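Local coordinates for germination protein (Bacillus megaterium, PDB 6O59) that probably helps the spore sense nutrient germinants, as the N-terminal domain of the A subunit of the spore germinant receptor GerK3, at residues 91-96 / 120-125; 45-50 / 104-109; 232-237 / 263-268; 185-190 / 253-258. All blocks are in the same frame, centred on the assembly; numbering follows the deposited sequence.

Contact 1: 91-96 / 120-125; sequences NVSFAD and VLSVST
A95 and V120 pair at the buried end of these antiparallel strands. V120 N donates to A95 O at 2.7 Å in an almost linear bond (177°), and A95 N answers to V120 O. Reciprocal bonds follow between S93 and S122, then between N91 and S124, where N91 N reaches S124 O at 3.1 Å. Side chains alternate between the faces. On the apolar one, L121 does most of the touching: with CG anti to the backbone N (chi1 175°), it sets CG 4.0 Å from V92 CG1, the two side chains crossing at about a right angle, and CB 3.8 Å from F94 CE1. V92 CG2 also leans on V123 CB at 4.1 Å. Strand 91-95 is the looser, solvent-exposed partner: N91, S93 and F94 are exposed, whereas V120 to V123 are buried. S93 OG merely rests 3.6 Å from S122 CB, while S122 OG turns to S104 OG for its hydrogen bond. Strand 91-95 is one of the two outermost strands of a five-stranded antiparallel sheet, and strand 120-124 pairs on its other side with strand 110-114. Helix 78-86 packs on the V92, F94, L121 and V123 face; helix 98-106 lies against A95 and V120.

Contact 2: 45-50 / 104-109; sequences VYIEGI and SLMSGD
I47 and I50, at the end of a sheet strand and in the turn that follows it, pack against the C-terminal end of helix 98-106 (L105, M106) and G108 just past it, in a buried, apolar contact near the middle of the chain. A type II beta turn from I47 to I50 folds the chain back so that both isoleucines face the helix end. I47 points at the helix end with its CG1 anti to the carbonyl carbon (chi1 -59°), and the branch finishes with CD1 3.4 Å from L105 O and 3.6 Å from M106 CE. M106 starts out pointing away from the strand, but its chain bends at chi2 and chi3 and brings the methyl back to meet I47 obliquely. Farther back along the strand, L105 CD1 lies 3.8 Å from V45 CG1, the two side chains again oblique to each other. At the far end of the turn, I50 CD1 lies over the backbone of G108, 3.5 Å from G108 CA. That glycine, with positive phi (81°), is the C-prime residue of a Schellman motif, in which D109 N bonds S104 O at 3.0 Å and G108 N bonds L105 O. S104 O is gripped twice, since S107 OG also donates to it at 2.7 Å, from the opposite face of the carbonyl plane to D109 N. Around this, strand 40-47 runs between strands 27-34 and 110-114, L105 reaches L111 of the latter, and helix 153-163 closes over I47, I50 and M106 with A158, R161 and R162.

Contact 3: 232-237 / 263-268; sequences PTIYNT and LIAPAL
Y235 O accepts the shortest bond here, from I264 N at 2.7 Å and nearly straight (175°). Y235 N returns a bond to I264 O at 2.9 Å, so the two residues form a hydrogen-bonded antiparallel pair. Beyond the strand ends the chains stay together: A267 N donates to T233 O at 2.9 Å from well above the carbonyl plane, with a weak second bond to T233 OG1. The side chains of Y235 and I264 run alongside each other and point the same way. Y235 swings its ring there with CG anti to the backbone N (chi1 167°), and I264 CB meets the ring at its edge, 4.1 Å from Y235 CD2. On the other face L263 touches two residues with its two methyls: CD1 meets I234 CD1 at 3.8 Å, and CD2 meets N236 CB at 3.7 Å. I234 CG2 lies beside A265 CB. P232 and P266, each preceded by a cis peptide, come together at the outer end. Helix 195-206 covers these prolines, and helix 240-248 covers I264 and T237. This is the edge of an antiparallel five-stranded sheet: strand 235-237, third of the five in the chain, lies outermost beside the fifth, 262-265, so the order across the sheet is 1-2-4-5-3.

Contact 4: 185-190 / 253-258; sequences TLMYIH and AIFVDG
T185 and M187 face F255 and A253 in two hydrogen-bonded antiparallel pairs, with L186 opposite I254 in the non-hydrogen-bonded position between them; the strand axes run at 163°. Each pair is closed by two bonds: T185 N gives to F255 O at 2.9 Å and F255 N to T185 O at 2.8 Å, while M187 N reaches A253 O at 2.7 Å and A253 N comes back to M187 O. The side chains that touch lie on a single face. M187 is extended beyond CG and runs across toward F255. Its CB sits 3.8 Å from A253 CB, and farther out its SD lies in the plane of the F255 ring, at the edge, 5.2 Å from the centroid. With CG anti to the carbonyl carbon (chi1 -68°), the F255 ring offers CE2 to M187, whose methyl CE comes within 3.6 Å of it, oblique to the ring. F149 meets the same ring edge-to-face. On this face too, T185 OG1 hydrogen-bonds S173 OG on the next strand, and helices 153-163 and 240-248 pack over the group. L186 and I254 point to the other face, both onto L205 of helix 195-206. The chemistry is that of a buried sheet interior: the paired backbone groups satisfy one another, and a Met-aromatic contact, probably helped by the ring's slightly positive hydrogen edge, joins the two strands through their side chains.

From the N terminus, strand 40-47 and its turn open contact 2 and strand 91-95 opens contact 1; helix 98-106 then closes contact 2 before strand 120-124 closes contact 1, so the two loops cross. They touch through S104 and S122, and both reach the first five-stranded sheet. The second sheet repeats the pattern: contact 4 opens at 185-190, contact 3 at 232-237, then 253-258 and 263-268 close them in that order, again crossing, with strands 252-256 and 262-265 as neighbours. Helix 153-163 comes between the sheets and packs against contact 2 and contact 4, whose centres lie about 18 Å apart; contacts 1 and 3 sit farther out, about 38 Å between centres.

Contact 1: 91-96 / 120-125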
loop_
_atom_site.group_PDB
_atom_site.type_symbol
_atom_site.label_atom_id
_atom_site.label_comp_id
_atom_site.label_asym_id
_atom_site.label_seq_id
_atom_site.Cartn_x
_atom_site.Cartn_y
_atom_site.Cartn_z
ATOM N N ASN A 91 -13.113 -8.893 -13.603
ATOM C CA ASN A 91 -14.363 -8.145 -13.526
ATOM C C ASN A 91 -14.078 -6.651 -13.554
ATOM O O ASN A 91 -13.456 -6.098 -12.628
ATOM C CB ASN A 91 -15.143 -8.573 -12.302
ATOM C CG ASN A 91 -15.508 -10.033 -12.379
ATOM O OD1 ASN A 91 -15.609 -10.614 -13.472
ATOM N ND2 ASN A 91 -15.700 -10.659 -11.224
ATOM N N VAL A 92 -14.501 -6.016 -14.671
ATOM C CA VAL A 92 -14.216 -4.628 -14.974
ATOM C C VAL A 92 -15.321 -3.690 -14.518
ATOM O O VAL A 92 -16.508 -3.934 -14.734
ATOM C CB VAL A 92 -13.894 -4.462 -16.473
ATOM C CG1 VAL A 92 -14.035 -3.008 -16.953
ATOM C CG2 VAL A 92 -12.507 -4.999 -16.779
ATOM N N SER A 93 -14.906 -2.601 -13.895
ATOM C CA SER A 93 -15.785 -1.534 -13.458
ATOM C C SER A 93 -15.114 -0.199 -13.856
ATOM O O SER A 93 -13.972 -0.211 -14.328
ATOM C CB SER A 93 -16.071 -1.650 -11.959
ATOM O OG SER A 93 -15.355 -0.677 -11.221
ATOM N N PHE A 94 -15.820 0.927 -13.723
ATOM C CA PHE A 94 -15.235 2.223 -14.061
ATOM C C PHE A 94 -15.466 3.223 -12.937
ATOM O O PHE A 94 -16.549 3.239 -12.353
ATOM C CB PHE A 94 -15.805 2.752 -15.379
ATOM C CG PHE A 94 -15.319 2.024 -16.607
ATOM C CD1 PHE A 94 -14.127 2.382 -17.223
ATOM C CD2 PHE A 94 -16.067 0.996 -17.169
ATOM C CE1 PHE A 94 -13.688 1.719 -18.376
ATOM C CE2 PHE A 94 -15.621 0.327 -18.320
ATOM C CZ PHE A 94 -14.438 0.697 -18.918
ATOM N N ALA A 95 -14.438 4.027 -12.610
ATOM C CA ALA A 95 -14.501 5.061 -11.566
ATOM C C ALA A 95 -14.338 6.456 -12.202
ATOM O O ALA A 95 -13.470 6.613 -13.062
ATOM C CB ALA A 95 -13.422 4.816 -10.517
ATOM N N ASP A 96 -15.167 7.452 -11.794
ATOM C CA ASP A 96 -15.129 8.826 -12.344
ATOM C C ASP A 96 -15.088 9.919 -11.232
ATOM O O ASP A 96 -15.340 11.101 -11.498
ATOM C CB ASP A 96 -16.318 9.066 -13.305
ATOM C CG ASP A 96 -17.685 9.128 -12.652
ATOM O OD1 ASP A 96 -17.888 8.445 -11.616
ATOM O OD2 ASP A 96 -18.560 9.847 -13.180
ATOM N N VAL A 120 -11.460 6.181 -14.864
ATOM C CA VAL A 120 -10.427 5.159 -14.542
ATOM C C VAL A 120 -11.073 3.784 -14.612
ATOM O O VAL A 120 -12.202 3.649 -14.156
ATOM C CB VAL A 120 -9.794 5.444 -13.173
ATOM C CG1 VAL A 120 -9.032 4.257 -12.631
ATOM C CG2 VAL A 120 -8.892 6.658 -13.244
ATOM N N LEU A 121 -10.373 2.824 -15.205
ATOM C CA LEU A 121 -10.893 1.443 -15.291
ATOM C C LEU A 121 -10.351 0.619 -14.127
ATOM O O LEU A 121 -9.155 0.667 -13.887
ATOM C CB LEU A 121 -10.451 0.844 -16.626
ATOM C CG LEU A 121 -10.807 -0.623 -16.828
ATOM C CD1 LEU A 121 -10.680 -0.998 -18.284
ATOM C CD2 LEU A 121 -9.916 -1.508 -15.984
ATOM N N SER A 122 -11.249 -0.058 -13.419
ATOM C CA SER A 122 -10.919 -0.987 -12.327
ATOM C C SER A 122 -11.128 -2.448 -12.732
ATOM O O SER A 122 -12.177 -2.794 -13.282
ATOM C CB SER A 122 -11.769 -0.692 -11.087
ATOM O OG SER A 122 -11.491 0.567 -10.494
ATOM N N VAL A 123 -10.171 -3.310 -12.408
ATOM C CA VAL A 123 -10.321 -4.731 -12.710
ATOM C C VAL A 123 -10.039 -5.546 -11.434
ATOM O O VAL A 123 -9.086 -5.252 -10.711
ATOM C CB VAL A 123 -9.488 -5.198 -13.943
ATOM C CG1 VAL A 123 -8.017 -4.787 -13.862
ATOM C CG2 VAL A 123 -9.644 -6.687 -14.207
ATOM N N SER A 124 -10.905 -6.535 -11.152
ATOM C CA SER A 124 -10.802 -7.422 -10.005
ATOM C C SER A 124 -10.447 -8.857 -10.427
ATOM O O SER A 124 -11.049 -9.381 -11.360
ATOM C CB SER A 124 -12.114 -7.418 -9.232
ATOM O OG SER A 124 -12.003 -8.214 -8.062
ATOM N N THR A 125 -9.508 -9.504 -9.703
ATOM C CA THR A 125 -9.063 -10.889 -9.946
ATOM C C THR A 125 -9.572 -11.862 -8.814
ATOM O O THR A 125 -9.428 -13.088 -8.947
ATOM C CB THR A 125 -7.534 -10.937 -10.146
ATOM O OG1 THR A 125 -7.167 -9.990 -11.159
ATOM C CG2 THR A 125 -7.044 -12.319 -10.586
#

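Contact 2: 45-50 / 104-109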
loop_
_atom_site.group_PDB
_atom_site.type_symbol
_atom_site.label_atom_id
_atom_site.label_comp_id
_atom_site.label_asym_id
_atom_site.label_seq_id
_atom_site.Cartn_x
_atom_site.Cartn_y
_atom_site.Cartn_z
ATOM N N VAL A 45 -1.988 1.114 -11.737
ATOM C CA VAL A 45 -1.825 1.453 -10.324
ATOM C C VAL A 45 -2.460 0.340 -9.507
ATOM O O VAL A 45 -3.651 0.064 -9.676
ATOM C CB VAL A 45 -2.386 2.858 -9.928
ATOM C CG1 VAL A 45 -2.066 3.181 -8.469
ATOM C CG2 VAL A 45 -1.851 3.961 -10.835
ATOM N N TYR A 46 -1.676 -0.285 -8.610
ATOM C CA TYR A 46 -2.161 -1.358 -7.747
ATOM C C TYR A 46 -1.371 -1.441 -6.428
ATOM O O TYR A 46 -0.214 -1.023 -6.379
ATOM C CB TYR A 46 -2.108 -2.710 -8.496
ATOM C CG TYR A 46 -0.719 -3.189 -8.858
ATOM C CD1 TYR A 46 -0.090 -2.750 -10.023
ATOM C CD2 TYR A 46 -0.045 -4.103 -8.055
ATOM C CE1 TYR A 46 1.193 -3.185 -10.357
ATOM C CE2 TYR A 46 1.242 -4.535 -8.370
ATOM C CZ TYR A 46 1.855 -4.080 -9.528
ATOM O OH TYR A 46 3.116 -4.531 -9.847
ATOM N N ILE A 47 -1.991 -2.024 -5.375
ATOM C CA ILE A 47 -1.339 -2.275 -4.077
ATOM C C ILE A 47 -0.700 -3.672 -4.136
ATOM O O ILE A 47 -1.392 -4.675 -4.346
ATOM C CB ILE A 47 -2.268 -2.118 -2.817
ATOM C CG1 ILE A 47 -2.883 -0.718 -2.704
ATOM C CG2 ILE A 47 -1.527 -2.462 -1.530
ATOM C CD1 ILE A 47 -3.942 -0.687 -1.737
ATOM N N GLU A 48 0.619 -3.712 -3.920
ATOM C CA GLU A 48 1.469 -4.885 -3.879
ATOM C C GLU A 48 0.938 -5.961 -2.909
ATOM O O GLU A 48 0.573 -5.660 -1.758
ATOM C CB GLU A 48 2.871 -4.438 -3.411
ATOM C CG GLU A 48 4.035 -4.761 -4.330
ATOM C CD GLU A 48 5.324 -4.037 -3.971
ATOM O OE1 GLU A 48 5.551 -3.765 -2.767
ATOM O OE2 GLU A 48 6.114 -3.742 -4.899
ATOM N N GLY A 49 0.909 -7.197 -3.398
ATOM C CA GLY A 49 0.573 -8.385 -2.624
ATOM C C GLY A 49 -0.868 -8.680 -2.293
ATOM O O GLY A 49 -1.131 -9.699 -1.652
ATOM N N ILE A 50 -1.811 -7.809 -2.689
ATOM C CA ILE A 50 -3.236 -8.053 -2.406
ATOM C C ILE A 50 -3.988 -8.201 -3.737
ATOM O O ILE A 50 -5.204 -7.995 -3.808
ATOM C CB ILE A 50 -3.875 -6.976 -1.464
ATOM C CG1 ILE A 50 -3.808 -5.554 -2.062
ATOM C CG2 ILE A 50 -3.262 -7.042 -0.069
ATOM C CD1 ILE A 50 -4.883 -4.701 -1.630
ATOM N N SER A 104 -11.664 1.180 -4.639
ATOM C CA SER A 104 -11.379 0.027 -5.497
ATOM C C SER A 104 -9.875 -0.354 -5.398
ATOM O O SER A 104 -9.529 -1.542 -5.280
ATOM C CB SER A 104 -11.819 0.298 -6.931
ATOM O OG SER A 104 -10.744 0.446 -7.840
ATOM N N LEU A 105 -9.000 0.670 -5.375
ATOM C CA LEU A 105 -7.565 0.490 -5.216
ATOM C C LEU A 105 -7.269 -0.231 -3.884
ATOM O O LEU A 105 -6.544 -1.227 -3.891
ATOM C CB LEU A 105 -6.869 1.870 -5.272
ATOM C CG LEU A 105 -5.348 1.909 -5.047
ATOM C CD1 LEU A 105 -4.610 1.418 -6.259
ATOM C CD2 LEU A 105 -4.902 3.302 -4.752
ATOM N N MET A 106 -7.876 0.238 -2.768
ATOM C CA MET A 106 -7.668 -0.311 -1.417
ATOM C C MET A 106 -8.237 -1.722 -1.279
ATOM O O MET A 106 -7.789 -2.482 -0.421
ATOM C CB MET A 106 -8.262 0.602 -0.324
ATOM C CG MET A 106 -7.707 2.061 -0.283
ATOM S SD MET A 106 -6.016 2.387 -0.887
ATOM C CE MET A 106 -5.092 1.863 0.460
ATOM N N SER A 107 -9.194 -2.087 -2.139
ATOM C CA SER A 107 -9.835 -3.397 -2.112
ATOM C C SER A 107 -9.112 -4.423 -3.030
ATOM O O SER A 107 -9.664 -5.481 -3.344
ATOM C CB SER A 107 -11.303 -3.261 -2.499
ATOM O OG SER A 107 -11.393 -2.970 -3.880
ATOM N N GLY A 108 -7.890 -4.113 -3.431
ATOM C CA GLY A 108 -7.106 -5.010 -4.268
ATOM C C GLY A 108 -7.394 -5.003 -5.752
ATOM O O GLY A 108 -7.067 -5.980 -6.427
ATOM N N ASP A 109 -8.004 -3.926 -6.292
ATOM C CA ASP A 109 -8.242 -3.854 -7.739
ATOM C C ASP A 109 -7.036 -3.246 -8.425
ATOM O O ASP A 109 -6.177 -2.657 -7.763
ATOM C CB ASP A 109 -9.500 -3.030 -8.072
ATOM C CG ASP A 109 -10.849 -3.690 -7.848
ATOM O OD1 ASP A 109 -10.879 -4.864 -7.424
ATOM O OD2 ASP A 109 -11.872 -3.032 -8.100
#

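Contact 3: 232-237 / 263-268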
loop_
_atom_site.group_PDB
_atom_site.type_symbol
_atom_site.label_atom_id
_atom_site.label_comp_id
_atom_site.label_asym_id
_atom_site.label_seq_id
_atom_site.Cartn_x
_atom_site.Cartn_y
_atom_site.Cartn_z
ATOM N N PRO A 232 9.675 4.595 22.515
ATOM C CA PRO A 232 8.399 4.061 23.001
ATOM C C PRO A 232 8.500 2.577 23.350
ATOM O O PRO A 232 9.240 1.834 22.701
ATOM C CB PRO A 232 7.467 4.302 21.805
ATOM C CG PRO A 232 8.391 4.191 20.571
ATOM C CD PRO A 232 9.828 4.342 21.067
ATOM N N THR A 233 7.737 2.137 24.364
ATOM C CA THR A 233 7.640 0.716 24.705
ATOM C C THR A 233 6.935 0.049 23.552
ATOM O O THR A 233 6.066 0.676 22.934
ATOM C CB THR A 233 6.909 0.508 26.020
ATOM O OG1 THR A 233 5.601 1.092 25.950
ATOM C CG2 THR A 233 7.682 1.039 27.179
ATOM N N ILE A 234 7.324 -1.179 23.217
ATOM C CA ILE A 234 6.714 -1.848 22.065
ATOM C C ILE A 234 6.031 -3.154 22.496
ATOM O O ILE A 234 6.451 -3.813 23.465
ATOM C CB ILE A 234 7.710 -2.073 20.879
ATOM C CG1 ILE A 234 8.929 -2.924 21.302
ATOM C CG2 ILE A 234 8.147 -0.745 20.256
ATOM C CD1 ILE A 234 9.837 -3.430 20.156
ATOM N N TYR A 235 4.964 -3.510 21.760
ATOM C CA TYR A 235 4.206 -4.729 21.971
ATOM C C TYR A 235 4.277 -5.587 20.701
ATOM O O TYR A 235 3.935 -5.112 19.623
ATOM C CB TYR A 235 2.768 -4.390 22.370
ATOM C CG TYR A 235 1.811 -5.556 22.306
ATOM C CD1 TYR A 235 1.864 -6.584 23.243
ATOM C CD2 TYR A 235 0.839 -5.630 21.309
ATOM C CE1 TYR A 235 0.992 -7.670 23.175
ATOM C CE2 TYR A 235 -0.047 -6.701 21.243
ATOM C CZ TYR A 235 0.031 -7.714 22.178
ATOM O OH TYR A 235 -0.837 -8.767 22.105
ATOM N N ASN A 236 4.745 -6.837 20.822
ATOM C CA ASN A 236 4.852 -7.758 19.695
ATOM C C ASN A 236 3.585 -8.630 19.547
ATOM O O ASN A 236 3.127 -9.240 20.513
ATOM C CB ASN A 236 6.088 -8.647 19.844
ATOM C CG ASN A 236 6.076 -9.576 21.043
ATOM O OD1 ASN A 236 5.849 -9.175 22.183
ATOM N ND2 ASN A 236 6.329 -10.845 20.812
ATOM N N THR A 237 3.048 -8.716 18.329
ATOM C CA THR A 237 1.867 -9.534 18.035
ATOM C C THR A 237 2.038 -10.227 16.696
ATOM O O THR A 237 2.482 -9.605 15.726
ATOM C CB THR A 237 0.560 -8.702 18.088
ATOM O OG1 THR A 237 -0.530 -9.512 17.679
ATOM C CG2 THR A 237 0.594 -7.453 17.220
ATOM N N LEU A 263 5.065 -4.849 15.486
ATOM C CA LEU A 263 5.431 -4.180 16.733
ATOM C C LEU A 263 4.553 -2.953 16.894
ATOM O O LEU A 263 4.569 -2.060 16.041
ATOM C CB LEU A 263 6.931 -3.823 16.775
ATOM C CG LEU A 263 7.897 -5.006 16.670
ATOM C CD1 LEU A 263 9.319 -4.537 16.529
ATOM C CD2 LEU A 263 7.760 -5.947 17.863
ATOM N N ILE A 264 3.715 -2.946 17.945
ATOM C CA ILE A 264 2.767 -1.861 18.240
ATOM C C ILE A 264 3.446 -0.881 19.165
ATOM O O ILE A 264 4.048 -1.288 20.165
ATOM C CB ILE A 264 1.462 -2.433 18.850
ATOM C CG1 ILE A 264 0.725 -3.399 17.868
ATOM C CG2 ILE A 264 0.527 -1.333 19.406
ATOM C CD1 ILE A 264 0.280 -2.827 16.546
ATOM N N ALA A 265 3.378 0.407 18.815
ATOM C CA ALA A 265 3.975 1.466 19.625
ATOM C C ALA A 265 3.048 2.697 19.740
ATOM O O ALA A 265 2.453 3.123 18.749
ATOM C CB ALA A 265 5.334 1.869 19.060
ATOM N N PRO A 266 2.917 3.297 20.943
ATOM C CA PRO A 266 3.480 2.882 22.239
ATOM C C PRO A 266 2.629 1.732 22.800
ATOM O O PRO A 266 1.431 1.664 22.507
ATOM C CB PRO A 266 3.406 4.176 23.086
ATOM C CG PRO A 266 2.833 5.254 22.173
ATOM C CD PRO A 266 2.088 4.501 21.115
ATOM N N ALA A 267 3.243 0.809 23.562
ATOM C CA ALA A 267 2.522 -0.342 24.121
ATOM C C ALA A 267 1.457 0.103 25.149
ATOM O O ALA A 267 0.375 -0.475 25.187
ATOM C CB ALA A 267 3.496 -1.326 24.747
ATOM N N LEU A 268 1.746 1.149 25.936
ATOM C CA LEU A 268 0.795 1.725 26.880
ATOM C C LEU A 268 0.359 3.074 26.303
ATOM O O LEU A 268 1.175 3.995 26.185
ATOM C CB LEU A 268 1.382 1.838 28.298
ATOM C CG LEU A 268 0.424 2.201 29.419
ATOM C CD1 LEU A 268 -0.589 1.084 29.685
ATOM C CD2 LEU A 268 1.182 2.531 30.671
#

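Contact 4: 185-190 / 253-258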
loop_
_atom_site.group_PDB
_atom_site.type_symbol
_atom_site.label_atom_id
_atom_site.label_comp_id
_atom_site.label_asym_id
_atom_site.label_seq_id
_atom_site.Cartn_x
_atom_site.Cartn_y
_atom_site.Cartn_z
ATOM N N THR A 185 9.348 -1.204 7.873
ATOM C CA THR A 185 8.199 -0.459 7.368
ATOM C C THR A 185 7.322 -0.061 8.580
ATOM O O THR A 185 6.932 -0.901 9.391
ATOM C CB THR A 185 7.446 -1.186 6.244
ATOM O OG1 THR A 185 8.289 -1.217 5.093
ATOM C CG2 THR A 185 6.143 -0.473 5.863
ATOM N N LEU A 186 7.067 1.237 8.688
ATOM C CA LEU A 186 6.255 1.910 9.700
ATOM C C LEU A 186 4.823 2.144 9.151
ATOM O O LEU A 186 4.674 2.515 7.994
ATOM C CB LEU A 186 6.956 3.244 9.999
ATOM C CG LEU A 186 6.482 4.080 11.186
ATOM C CD1 LEU A 186 7.638 4.794 11.808
ATOM C CD2 LEU A 186 5.453 5.119 10.759
ATOM N N MET A 187 3.795 1.949 9.980
ATOM C CA MET A 187 2.377 2.127 9.644
ATOM C C MET A 187 1.636 2.991 10.659
ATOM O O MET A 187 1.835 2.824 11.863
ATOM C CB MET A 187 1.673 0.764 9.631
ATOM C CG MET A 187 1.529 0.145 8.317
ATOM S SD MET A 187 0.678 -1.407 8.664
ATOM C CE MET A 187 1.202 -2.363 7.279
ATOM N N TYR A 188 0.700 3.824 10.176
ATOM C CA TYR A 188 -0.187 4.652 10.994
ATOM C C TYR A 188 -1.356 5.113 10.131
ATOM O O TYR A 188 -1.198 5.222 8.912
ATOM C CB TYR A 188 0.558 5.851 11.632
ATOM C CG TYR A 188 1.069 6.872 10.637
ATOM C CD1 TYR A 188 2.289 6.699 9.985
ATOM C CD2 TYR A 188 0.338 8.032 10.363
ATOM C CE1 TYR A 188 2.758 7.638 9.063
ATOM C CE2 TYR A 188 0.796 8.975 9.442
ATOM C CZ TYR A 188 2.006 8.778 8.797
ATOM O OH TYR A 188 2.444 9.721 7.894
ATOM N N ILE A 189 -2.527 5.383 10.753
ATOM C CA ILE A 189 -3.664 5.884 9.994
ATOM C C ILE A 189 -3.658 7.396 10.150
ATOM O O ILE A 189 -3.937 7.926 11.239
ATOM C CB ILE A 189 -5.056 5.246 10.328
ATOM C CG1 ILE A 189 -5.044 3.712 10.142
ATOM C CG2 ILE A 189 -6.169 5.882 9.464
ATOM C CD1 ILE A 189 -6.273 2.967 10.690
ATOM N N HIS A 190 -3.319 8.082 9.052
ATOM C CA HIS A 190 -3.308 9.538 8.948
ATOM C C HIS A 190 -4.689 10.106 9.332
ATOM O O HIS A 190 -5.707 9.678 8.788
ATOM C CB HIS A 190 -2.932 9.932 7.514
ATOM C CG HIS A 190 -3.195 11.366 7.212
ATOM N ND1 HIS A 190 -2.327 12.350 7.615
ATOM C CD2 HIS A 190 -4.250 11.936 6.588
ATOM C CE1 HIS A 190 -2.867 13.489 7.218
ATOM N NE2 HIS A 190 -4.029 13.288 6.601
ATOM N N ALA A 253 2.294 0.849 13.822
ATOM C CA ALA A 253 2.742 -0.534 13.626
ATOM C C ALA A 253 4.111 -0.557 12.904
ATOM O O ALA A 253 4.306 0.156 11.931
ATOM C CB ALA A 253 1.700 -1.337 12.849
ATOM N N ILE A 254 5.064 -1.337 13.418
ATOM C CA ILE A 254 6.402 -1.450 12.832
ATOM C C ILE A 254 6.648 -2.887 12.440
ATOM O O ILE A 254 6.457 -3.793 13.255
ATOM C CB ILE A 254 7.515 -0.926 13.785
ATOM C CG1 ILE A 254 7.269 0.542 14.202
ATOM C CG2 ILE A 254 8.912 -1.113 13.187
ATOM C CD1 ILE A 254 7.555 0.801 15.664
ATOM N N PHE A 255 7.080 -3.085 11.195
ATOM C CA PHE A 255 7.460 -4.388 10.658
ATOM C C PHE A 255 8.940 -4.384 10.340
ATOM O O PHE A 255 9.393 -3.597 9.501
ATOM C CB PHE A 255 6.631 -4.766 9.417
ATOM C CG PHE A 255 5.190 -5.017 9.756
ATOM C CD1 PHE A 255 4.795 -6.224 10.311
ATOM C CD2 PHE A 255 4.230 -4.022 9.570
ATOM C CE1 PHE A 255 3.474 -6.443 10.647
ATOM C CE2 PHE A 255 2.896 -4.255 9.884
ATOM C CZ PHE A 255 2.526 -5.465 10.414
ATOM N N VAL A 256 9.695 -5.238 11.050
ATOM C CA VAL A 256 11.137 -5.399 10.883
ATOM C C VAL A 256 11.404 -6.650 10.027
ATOM O O VAL A 256 10.777 -7.691 10.241
ATOM C CB VAL A 256 11.842 -5.472 12.257
ATOM C CG1 VAL A 256 13.361 -5.470 12.105
ATOM C CG2 VAL A 256 11.392 -4.324 13.160
ATOM N N ASP A 257 12.325 -6.532 9.056
ATOM C CA ASP A 257 12.726 -7.614 8.166
ATOM C C ASP A 257 13.275 -8.796 8.964
ATOM O O ASP A 257 14.182 -8.635 9.793
ATOM C CB ASP A 257 13.765 -7.104 7.154
ATOM C CG ASP A 257 14.103 -8.050 6.016
ATOM O OD1 ASP A 257 13.249 -8.885 5.664
ATOM O OD2 ASP A 257 15.206 -7.926 5.453
ATOM N N GLY A 258 12.664 -9.960 8.752
ATOM C CA GLY A 258 13.039 -11.202 9.422
ATOM C C GLY A 258 12.307 -11.513 10.716
ATOM O O GLY A 258 12.435 -12.635 11.221
#